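Local coordinates for short-chain dehydrogenase/reductase SDR (Vibrio parahaemolyticus, PDB 3GUY), which is probably an NAD(P)(H)-dependent oxidoreductase of the short-chain dehydrogenase/reductase family, whose substrate is not established, at residues 7-12 and 28-33. The protein carries 2 engineered substitutions. Residues are numbered along the deposited sequence; the frame is centred on the assembly and turned at random.
Sequences TGASSG and TYLTGR
The carbonyl oxygen of T31 takes the backbone N-H of A9 in a nearly straight hydrogen bond, with A9 N 2.9 Å from T31 O and an N-H...O angle of 168°. The donor sits almost along the carbonyl direction, and G8 N also lies near the oxygen, 3.2 Å from T31 O. The same loop residue then turns its methyl to the strand: A9 CB rests 3.7 Å from L30 CB, with both leucine methyls close by. L30 holds CG beside its backbone N, which folds the isobutyl group around the alanine methyl, while V41 and T42 of helix 35-42 touch the leucine as well. The contact lies at the start of the first beta-alpha-beta crossover of the Rossmann fold: strand 4-7 leads through the TGASSG turn into helix 12-23, which returns the chain to the parallel strand 28-32. The sequence fits the glycine-rich TGxxxGxG motif of short-chain dehydrogenases, whose turn in relatives lies against the cofactor pyrophosphate. G8 has a positive phi, which by itself favours glycine. T7 and T31 lie side by side and point the same way, their CG2 methyls pressed together at 3.4 Å, tighter than usual van der Waals contact. The T31 methyl stands between its own N and carbonyl carbon, leaving OG1 anti to the N (chi1 -164°) and hydrogen-bonded to the carbonyl of R52 on the neighbouring strand. Farther along the loop, S10 OG comes within 3.6 Å of G32 CA, the hydroxyl lying directly against a backbone that carries no side chain. A water extends this contact: it is hydrogen-bonded to S10 OG (2.8 Å from water O to S10 OG) and accepts a weak hydrogen bond from the backbone N-H of R33.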
ATOM      1  N   THR D   7       4.307  24.417  12.722  1.00 28.47           N
ATOM      2  CA  THR D   7       3.175  24.975  11.980  1.00 28.62           C
ATOM      3  C   THR D   7       1.874  24.383  12.500  1.00 29.68           C
ATOM      4  O   THR D   7       1.860  23.304  13.098  1.00 30.80           O
ATOM      5  CB  THR D   7       3.284  24.745  10.488  1.00 28.65           C
ATOM      6  OG1 THR D   7       2.985  23.373  10.214  1.00 26.85           O
ATOM      7  CG2 THR D   7       4.679  25.105   9.990  1.00 28.40           C
ATOM      8  N   GLY D   8       0.775  25.097  12.276  1.00 29.71           N
ATOM      9  CA  GLY D   8      -0.512  24.696  12.776  1.00 30.56           C
ATOM     10  C   GLY D   8      -0.546  24.766  14.278  1.00 31.48           C
ATOM     11  O   GLY D   8      -1.271  24.013  14.908  1.00 30.27           O
ATOM     12  N   ALA D   9       0.199  25.723  14.831  1.00 33.46           N
ATOM     13  CA  ALA D   9       0.501  25.773  16.251  1.00 34.37           C
ATOM     14  C   ALA D   9      -0.487  26.612  17.093  1.00 35.84           C
ATOM     15  O   ALA D   9      -0.319  26.702  18.324  1.00 36.14           O
ATOM     16  CB  ALA D   9       1.959  26.263  16.465  1.00 34.98           C
ATOM     17  N   SER D  10      -1.525  27.170  16.469  1.00 37.02           N
ATOM     18  CA  SER D  10      -2.516  28.014  17.187  1.00 38.17           C
ATOM     19  C   SER D  10      -3.662  27.232  17.822  1.00 38.68           C
ATOM     20  O   SER D  10      -4.393  27.784  18.659  1.00 39.80           O
ATOM     21  CB  SER D  10      -3.099  29.108  16.272  1.00 38.53           C
ATOM     22  OG  SER D  10      -3.013  28.743  14.898  1.00 41.02           O
ATOM     23  N   SER D  11      -3.847  25.978  17.412  1.00 37.67           N
ATOM     24  CA  SER D  11      -4.714  25.051  18.132  1.00 37.39           C
ATOM     25  C   SER D  11      -4.282  23.600  17.914  1.00 36.02           C
ATOM     26  O   SER D  11      -3.290  23.323  17.250  1.00 35.48           O
ATOM     27  CB  SER D  11      -6.195  25.238  17.719  1.00 37.90           C
ATOM     28  OG  SER D  11      -6.439  24.784  16.392  1.00 37.62           O
ATOM     29  N   GLY D  12      -5.009  22.683  18.539  1.00 35.17           N
ATOM     30  CA  GLY D  12      -4.909  21.257  18.265  1.00 34.16           C
ATOM     31  C   GLY D  12      -3.539  20.716  18.637  1.00 34.39           C
ATOM     32  O   GLY D  12      -2.867  21.234  19.530  1.00 33.10           O
ATOM     33  N   THR D  28      10.775  27.316  21.172  1.00 37.12           N
ATOM     34  CA  THR D  28       9.810  27.127  20.081  1.00 35.88           C
ATOM     35  C   THR D  28       9.514  28.443  19.295  1.00 35.91           C
ATOM     36  O   THR D  28       9.524  29.550  19.868  1.00 36.43           O
ATOM     37  CB  THR D  28       8.500  26.603  20.622  1.00 35.67           C
ATOM     38  OG1 THR D  28       7.923  27.573  21.523  1.00 36.23           O
ATOM     39  CG2 THR D  28       8.724  25.291  21.331  1.00 35.53           C
ATOM     40  N   TYR D  29       9.305  28.303  17.981  1.00 35.12           N
ATOM     41  CA  TYR D  29       8.760  29.350  17.106  1.00 34.07           C
ATOM     42  C   TYR D  29       7.464  28.844  16.462  1.00 33.15           C
ATOM     43  O   TYR D  29       7.464  27.829  15.774  1.00 31.79           O
ATOM     44  CB  TYR D  29       9.771  29.697  16.028  1.00 34.66           C
ATOM     45  CG  TYR D  29       9.447  31.000  15.314  1.00 37.25           C
ATOM     46  CD1 TYR D  29       9.929  32.237  15.805  1.00 37.74           C
ATOM     47  CD2 TYR D  29       8.653  31.008  14.181  1.00 36.08           C
ATOM     48  CE1 TYR D  29       9.636  33.426  15.161  1.00 37.11           C
ATOM     49  CE2 TYR D  29       8.359  32.201  13.521  1.00 38.99           C
ATOM     50  CZ  TYR D  29       8.855  33.407  14.012  1.00 39.37           C
ATOM     51  OH  TYR D  29       8.538  34.569  13.337  1.00 39.41           O
ATOM     52  N   LEU D  30       6.355  29.514  16.745  1.00 32.42           N
ATOM     53  CA  LEU D  30       5.045  29.040  16.373  1.00 32.14           C
ATOM     54  C   LEU D  30       4.427  29.806  15.187  1.00 33.56           C
ATOM     55  O   LEU D  30       4.487  31.051  15.110  1.00 33.14           O
ATOM     56  CB  LEU D  30       4.094  29.099  17.554  1.00 31.84           C
ATOM     57  CG  LEU D  30       4.530  28.417  18.862  1.00 32.23           C
ATOM     58  CD1 LEU D  30       3.298  28.128  19.670  1.00 30.86           C
ATOM     59  CD2 LEU D  30       5.340  27.150  18.696  1.00 30.69           C
ATOM     60  N   THR D  31       3.834  29.054  14.249  1.00 32.31           N
ATOM     61  CA  THR D  31       3.146  29.687  13.141  1.00 32.04           C
ATOM     62  C   THR D  31       1.730  29.100  13.022  1.00 31.84           C
ATOM     63  O   THR D  31       1.448  27.965  13.442  1.00 31.61           O
ATOM     64  CB  THR D  31       3.960  29.641  11.809  1.00 31.69           C
ATOM     65  OG1 THR D  31       3.402  30.595  10.892  1.00 30.91           O
ATOM     66  CG2 THR D  31       3.919  28.248  11.159  1.00 30.89           C
ATOM     67  N   GLY D  32       0.838  29.921  12.506  1.00 32.19           N
ATOM     68  CA  GLY D  32      -0.580  29.572  12.310  1.00 32.93           C
ATOM     69  C   GLY D  32      -1.184  30.688  11.490  1.00 34.28           C
ATOM     70  O   GLY D  32      -0.467  31.620  11.077  1.00 32.82           O
ATOM     71  N   ARG D  33      -2.495  30.637  11.266  1.00 36.41           N
ATOM     72  CA  ARG D  33      -3.123  31.667  10.427  1.00 37.79           C
ATOM     73  C   ARG D  33      -3.510  32.896  11.245  1.00 37.51           C
ATOM     74  O   ARG D  33      -3.448  34.002  10.722  1.00 38.23           O
ATOM     75  CB  ARG D  33      -4.262  31.108   9.554  1.00 38.75           C
ATOM     76  CG  ARG D  33      -3.709  30.368   8.270  1.00 43.32           C
ATOM     77  CD  ARG D  33      -4.685  30.314   7.065  1.00 48.16           C
ATOM     78  NE  ARG D  33      -6.102  30.172   7.447  1.00 52.77           N
ATOM     79  CZ  ARG D  33      -6.686  29.044   7.865  1.00 55.40           C
ATOM     80  NH1 ARG D  33      -5.992  27.922   7.991  1.00 57.06           N
ATOM     81  NH2 ARG D  33      -7.982  29.033   8.175  1.00 57.51           N
TER
HETATM   82  O   HOH W   1      -4.769  30.047  13.194  1.00 45.24           O